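Local coordinates for 462aa long hypothetical selenium-binding protein (Sulfolobus tokodaii, PDB 2ECE) that is of unknown function but belongs to the selenium-binding protein family, folds as a beta-propeller and may bind selenium, at residues E65-N70 with P120-V125; L98-L103 with Y109-K114. All blocks are in the same frame, centred on the assembly; numbering follows the deposited sequence.

Interaction 1: E65-N70 with P120-V125; sequences ELPYIN and PKIIKV
Ile-122 meets Leu-66 and Pro-67 through a single methyl group, CD1, which makes this a small contact between the loop that leaves one blade of the beta-propeller and the outermost strand, 121-126, of the next. CD1 of Ile-122 lies 3.7 Å from CD2 of Leu-66, the two side chains crossing at roughly a right angle; the same methyl and the CD corner of the Pro-67 ring reach toward each other, 3.8 Å apart. With CG1 set opposite the carbonyl carbon (chi1 -60°) and the chain then extended (chi2 172°), the isoleucine carries this methyl well out from its strand. Against the backbone, CD1 of Ile-122 stands 4.0 Å from O of Glu-65. No hydrogen bond crosses between the segments.

Around this point the packing is continued by neighbours: Val-64 also touches Ile-122, and Tyr-109 of the adjacent strand is packed by Leu-66, Pro-67 and Tyr-68. Tyr-68 makes a cation-pi contact with Arg-107 and a weak hydrogen bond between its OH and Glu-127. Mainly apolar and only partly buried, the meeting of 65-70 with 120-125 rests on shape and the hydrophobic effect, with no hydrogen bond across it to fix direction or register.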
loop_
_atom_site.group_PDB
_atom_site.type_symbol
_atom_site.label_atom_id
_atom_site.label_comp_id
_atom_site.label_asym_id
_atom_site.label_seq_id
_atom_site.Cartn_x
_atom_site.Cartn_y
_atom_site.Cartn_z
ATOM N N GLU A 65 6.054 -8.492 -18.547
ATOM C CA GLU A 65 6.433 -7.214 -19.121
ATOM C C GLU A 65 5.235 -6.529 -19.791
ATOM O O GLU A 65 4.515 -7.140 -20.584
ATOM C CB GLU A 65 7.608 -7.430 -20.087
ATOM C CG GLU A 65 8.907 -7.703 -19.318
ATOM C CD GLU A 65 10.038 -8.278 -20.161
ATOM O OE1 GLU A 65 9.895 -8.379 -21.400
ATOM O OE2 GLU A 65 11.084 -8.629 -19.567
ATOM N N LEU A 66 5.016 -5.263 -19.440
ATOM C CA LEU A 66 3.892 -4.492 -19.972
ATOM C C LEU A 66 4.139 -3.939 -21.376
ATOM O O LEU A 66 5.275 -3.691 -21.757
ATOM C CB LEU A 66 3.550 -3.353 -19.007
ATOM C CG LEU A 66 3.233 -3.866 -17.594
ATOM C CD1 LEU A 66 2.944 -2.700 -16.670
ATOM C CD2 LEU A 66 2.040 -4.823 -17.655
ATOM N N PRO A 67 3.063 -3.736 -22.158
ATOM C CA PRO A 67 3.148 -3.217 -23.530
ATOM C C PRO A 67 3.437 -1.728 -23.685
ATOM O O PRO A 67 3.703 -1.271 -24.794
ATOM C CB PRO A 67 1.796 -3.598 -24.123
ATOM C CG PRO A 67 0.886 -3.464 -22.938
ATOM C CD PRO A 67 1.684 -4.154 -21.849
ATOM N N TYR A 68 3.369 -0.966 -22.599
ATOM C CA TYR A 68 3.656 0.465 -22.683
ATOM C C TYR A 68 4.705 0.869 -21.660
ATOM O O TYR A 68 4.975 0.139 -20.706
ATOM C CB TYR A 68 2.398 1.315 -22.451
ATOM C CG TYR A 68 1.248 1.027 -23.384
ATOM C CD1 TYR A 68 0.268 0.099 -23.043
ATOM C CD2 TYR A 68 1.139 1.682 -24.613
ATOM C CE1 TYR A 68 -0.798 -0.170 -23.896
ATOM C CE2 TYR A 68 0.077 1.420 -25.476
ATOM C CZ TYR A 68 -0.887 0.495 -25.112
ATOM O OH TYR A 68 -1.942 0.235 -25.953
ATOM N N ILE A 69 5.274 2.050 -21.857
ATOM C CA ILE A 69 6.297 2.574 -20.968
ATOM C C ILE A 69 5.719 3.674 -20.073
ATOM O O ILE A 69 4.717 4.295 -20.414
ATOM C CB ILE A 69 7.489 3.117 -21.800
ATOM C CG1 ILE A 69 8.215 1.942 -22.463
ATOM C CG2 ILE A 69 8.440 3.902 -20.925
ATOM C CD1 ILE A 69 9.183 2.347 -23.553
ATOM N N ASN A 70 6.349 3.882 -18.921
ATOM C CA ASN A 70 5.949 4.894 -17.941
ATOM C C ASN A 70 4.550 4.792 -17.318
ATOM O O ASN A 70 3.914 5.810 -17.060
ATOM C CB ASN A 70 6.133 6.303 -18.521
ATOM C CG ASN A 70 7.591 6.642 -18.765
ATOM O OD1 ASN A 70 8.464 6.324 -17.950
ATOM N ND2 ASN A 70 7.863 7.300 -19.882
ATOM N N PRO A 120 1.821 -15.688 -15.187
ATOM C CA PRO A 120 0.578 -14.945 -15.426
ATOM C C PRO A 120 0.647 -14.293 -16.802
ATOM O O PRO A 120 1.738 -14.025 -17.301
ATOM C CB PRO A 120 0.573 -13.901 -14.306
ATOM C CG PRO A 120 1.524 -14.476 -13.262
ATOM C CD PRO A 120 2.603 -15.066 -14.105
ATOM N N LYS A 121 -0.509 -14.039 -17.409
ATOM C CA LYS A 121 -0.551 -13.407 -18.725
ATOM C C LYS A 121 -1.570 -12.275 -18.764
ATOM O O LYS A 121 -2.651 -12.392 -18.195
ATOM C CB LYS A 121 -0.911 -14.439 -19.802
ATOM C CG LYS A 121 0.185 -15.460 -20.110
ATOM C CD LYS A 121 -0.304 -16.488 -21.124
ATOM C CE LYS A 121 0.788 -17.467 -21.538
ATOM N NZ LYS A 121 1.857 -16.835 -22.364
ATOM N N ILE A 122 -1.218 -11.178 -19.432
ATOM C CA ILE A 122 -2.128 -10.047 -19.567
ATOM C C ILE A 122 -3.218 -10.502 -20.527
ATOM O O ILE A 122 -2.921 -10.887 -21.656
ATOM C CB ILE A 122 -1.433 -8.825 -20.198
ATOM C CG1 ILE A 122 -0.254 -8.378 -19.335
ATOM C CG2 ILE A 122 -2.444 -7.693 -20.382
ATOM C CD1 ILE A 122 0.595 -7.303 -19.997
ATOM N N ILE A 123 -4.472 -10.465 -20.091
ATOM C CA ILE A 123 -5.561 -10.887 -20.956
ATOM C C ILE A 123 -6.505 -9.762 -21.358
ATOM O O ILE A 123 -7.372 -9.954 -22.211
ATOM C CB ILE A 123 -6.373 -12.047 -20.320
ATOM C CG1 ILE A 123 -6.787 -11.700 -18.888
ATOM C CG2 ILE A 123 -5.554 -13.329 -20.364
ATOM C CD1 ILE A 123 -8.178 -11.116 -18.780
ATOM N N LYS A 124 -6.332 -8.587 -20.760
ATOM C CA LYS A 124 -7.173 -7.435 -21.082
ATOM C C LYS A 124 -6.551 -6.128 -20.604
ATOM O O LYS A 124 -5.936 -6.068 -19.536
ATOM C CB LYS A 124 -8.566 -7.589 -20.461
ATOM C CG LYS A 124 -9.526 -6.436 -20.792
ATOM C CD LYS A 124 -10.970 -6.784 -20.438
ATOM C CE LYS A 124 -11.948 -5.762 -21.007
ATOM N NZ LYS A 124 -13.351 -6.262 -20.994
ATOM N N VAL A 125 -6.698 -5.086 -21.412
ATOM C CA VAL A 125 -6.173 -3.777 -21.068
ATOM C C VAL A 125 -7.279 -2.739 -21.180
ATOM O O VAL A 125 -7.998 -2.696 -22.179
ATOM C CB VAL A 125 -5.030 -3.344 -22.011
ATOM C CG1 VAL A 125 -4.566 -1.935 -21.654
ATOM C CG2 VAL A 125 -3.862 -4.324 -21.914
#

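Interaction 2: L98-L103 with Y109-K114; sequences LIVPGL and YIIDTK
Val-100 and Tyr-109 sit opposite each other in a beta hairpin formed by strands 97-101 and 108-112, the two middle strands of a four-stranded antiparallel propeller blade. Two hydrogen-bonded pairs frame the ladder, Val-100 with Tyr-109 and Leu-98 with Ile-111, and each is closed by two backbone bonds; the shortest runs 2.7 Å from N of Leu-98 to O of Ile-111. Between them Ile-99 and Ile-110 form the non-hydrogen-bonded pair.

Those two isoleucines share a face of the sheet and lie side by side, pointing the same way. Their torsions are nearly identical, with both chi2 values close to -60°, and each bends its terminal methyl toward the other until CD1 of Ile-99 is 3.7 Å from CD1 of Ile-110. Phe-97 and Ile-123 also pack on Ile-110, while Val-143 of the next blade meets Ile-99.

Leu-98, Val-100, Tyr-109 and Ile-111 occupy the other face. Here a diagonal contact joins the pairs: CG2 of Val-100 and CD1 of Ile-111 approach to 3.8 Å, the side chains meeting at a slant. At the far end Thr-113 crosses Leu-98 at about a right angle, its CG2 4.0 Å from CG of the leucine, while its OG1 is hydrogen-bonded to O of Arg-96. Just before it, Asp-112 makes an Asx turn, its OD1 accepting from N of Lys-114 and also forming a salt bridge with Arg-96.

The phenol OH of Tyr-109 is hydrogen-bonded to Asp-71. At the ring's other end, O of Val-100 takes the N-H of Tyr-109 from above its carbonyl plane and lies at the ring edge, 3.3 Å from CD1 of Tyr-109.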
loop_
_atom_site.group_PDB
_atom_site.type_symbol
_atom_site.label_atom_id
_atom_site.label_comp_id
_atom_site.label_asym_id
_atom_site.label_seq_id
_atom_site.Cartn_x
_atom_site.Cartn_y
_atom_site.Cartn_z
ATOM N N LEU A 98 -4.993 -10.381 -11.447
ATOM C CA LEU A 98 -4.331 -9.282 -10.766
ATOM C C LEU A 98 -4.834 -8.063 -11.537
ATOM O O LEU A 98 -4.815 -8.054 -12.773
ATOM C CB LEU A 98 -2.804 -9.376 -10.890
ATOM C CG LEU A 98 -2.100 -10.528 -10.163
ATOM C CD1 LEU A 98 -0.595 -10.456 -10.442
ATOM C CD2 LEU A 98 -2.369 -10.434 -8.662
ATOM N N ILE A 99 -5.310 -7.061 -10.804
ATOM C CA ILE A 99 -5.817 -5.815 -11.373
ATOM C C ILE A 99 -4.667 -4.837 -11.126
ATOM O O ILE A 99 -4.442 -4.415 -9.989
ATOM C CB ILE A 99 -7.085 -5.355 -10.615
ATOM C CG1 ILE A 99 -8.098 -6.501 -10.559
ATOM C CG2 ILE A 99 -7.714 -4.153 -11.299
ATOM C CD1 ILE A 99 -8.567 -6.971 -11.919
ATOM N N VAL A 100 -3.943 -4.493 -12.193
ATOM C CA VAL A 100 -2.766 -3.631 -12.110
ATOM C C VAL A 100 -2.907 -2.288 -12.818
ATOM O O VAL A 100 -2.837 -2.215 -14.043
ATOM C CB VAL A 100 -1.542 -4.367 -12.700
ATOM C CG1 VAL A 100 -0.275 -3.531 -12.513
ATOM C CG2 VAL A 100 -1.406 -5.739 -12.040
ATOM N N PRO A 101 -3.066 -1.198 -12.047
ATOM C CA PRO A 101 -3.217 0.128 -12.643
ATOM C C PRO A 101 -1.920 0.924 -12.743
ATOM O O PRO A 101 -0.949 0.656 -12.029
ATOM C CB PRO A 101 -4.211 0.794 -11.703
ATOM C CG PRO A 101 -3.692 0.323 -10.361
ATOM C CD PRO A 101 -3.413 -1.165 -10.611
ATOM N N GLY A 102 -1.910 1.909 -13.636
ATOM C CA GLY A 102 -0.740 2.756 -13.775
ATOM C C GLY A 102 -0.999 4.016 -12.969
ATOM O O GLY A 102 -1.963 4.745 -13.248
ATOM N N LEU A 103 -0.167 4.279 -11.964
ATOM C CA LEU A 103 -0.352 5.471 -11.140
ATOM C C LEU A 103 -0.121 6.751 -11.961
ATOM O O LEU A 103 -0.622 7.816 -11.605
ATOM C CB LEU A 103 0.584 5.435 -9.925
ATOM C CG LEU A 103 0.523 6.606 -8.935
ATOM C CD1 LEU A 103 -0.893 6.815 -8.415
ATOM C CD2 LEU A 103 1.475 6.319 -7.781
ATOM N N TYR A 109 -4.394 -3.004 -16.259
ATOM C CA TYR A 109 -4.122 -4.299 -16.864
ATOM C C TYR A 109 -4.867 -5.355 -16.055
ATOM O O TYR A 109 -4.974 -5.249 -14.825
ATOM C CB TYR A 109 -2.624 -4.617 -16.831
ATOM C CG TYR A 109 -1.755 -3.625 -17.566
ATOM C CD1 TYR A 109 -1.134 -2.575 -16.892
ATOM C CD2 TYR A 109 -1.530 -3.754 -18.934
ATOM C CE1 TYR A 109 -0.304 -1.683 -17.561
ATOM C CE2 TYR A 109 -0.706 -2.866 -19.615
ATOM C CZ TYR A 109 -0.092 -1.834 -18.926
ATOM O OH TYR A 109 0.738 -0.964 -19.600
ATOM N N ILE A 110 -5.389 -6.360 -16.747
ATOM C CA ILE A 110 -6.083 -7.468 -16.104
ATOM C C ILE A 110 -5.159 -8.638 -16.420
ATOM O O ILE A 110 -5.037 -9.045 -17.581
ATOM C CB ILE A 110 -7.469 -7.725 -16.735
ATOM C CG1 ILE A 110 -8.280 -6.423 -16.782
ATOM C CG2 ILE A 110 -8.216 -8.775 -15.923
ATOM C CD1 ILE A 110 -8.527 -5.790 -15.423
ATOM N N ILE A 111 -4.497 -9.162 -15.391
ATOM C CA ILE A 111 -3.539 -10.247 -15.564
ATOM C C ILE A 111 -4.016 -11.563 -14.951
ATOM O O ILE A 111 -4.198 -11.675 -13.739
ATOM C CB ILE A 111 -2.169 -9.827 -14.976
ATOM C CG1 ILE A 111 -1.716 -8.528 -15.648
ATOM C CG2 ILE A 111 -1.128 -10.923 -15.198
ATOM C CD1 ILE A 111 -0.463 -7.917 -15.062
ATOM N N ASP A 112 -4.209 -12.556 -15.815
ATOM C CA ASP A 112 -4.693 -13.879 -15.429
ATOM C C ASP A 112 -3.583 -14.739 -14.819
ATOM O O ASP A 112 -2.527 -14.915 -15.423
ATOM C CB ASP A 112 -5.260 -14.577 -16.671
ATOM C CG ASP A 112 -6.139 -15.771 -16.334
ATOM O OD1 ASP A 112 -6.169 -16.193 -15.158
ATOM O OD2 ASP A 112 -6.802 -16.293 -17.256
ATOM N N THR A 113 -3.823 -15.278 -13.628
ATOM C CA THR A 113 -2.832 -16.123 -12.968
ATOM C C THR A 113 -3.113 -17.618 -13.157
ATOM O O THR A 113 -2.427 -18.466 -12.573
ATOM C CB THR A 113 -2.760 -15.837 -11.459
ATOM O OG1 THR A 113 -4.037 -16.087 -10.859
ATOM C CG2 THR A 113 -2.345 -14.395 -11.212
ATOM N N LYS A 114 -4.123 -17.941 -13.964
ATOM C CA LYS A 114 -4.468 -19.333 -14.231
ATOM C C LYS A 114 -4.291 -19.636 -15.720
ATOM O O LYS A 114 -4.449 -18.752 -16.562
ATOM C CB LYS A 114 -5.917 -19.623 -13.802
ATOM C CG LYS A 114 -6.142 -19.520 -12.292
ATOM C CD LYS A 114 -7.554 -19.923 -11.892
ATOM C CE LYS A 114 -7.813 -19.657 -10.404
ATOM N NZ LYS A 114 -6.879 -20.403 -9.511
#

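How the interactions relate
From the N terminus, the chain leaves strand 60-65, the outermost strand of one four-stranded sheet, and runs through 65-70 toward strand 77-78, which begins the next. Interaction 2 then closes a short hairpin loop between 98-103 and 109-114. Strand 121-126 follows on the outer side of 108-112, and there interaction 1 closes a loop of about fifty residues that contains the whole hairpin. Thus interaction 2 is local and builds one blade, whereas interaction 1 sets that blade's outermost strand against the loop that leads out of the preceding one. They meet at strand 108-112, whose Asp-112 and Ile-110 are probably hydrogen-bonded to Lys-121 and Lys-124.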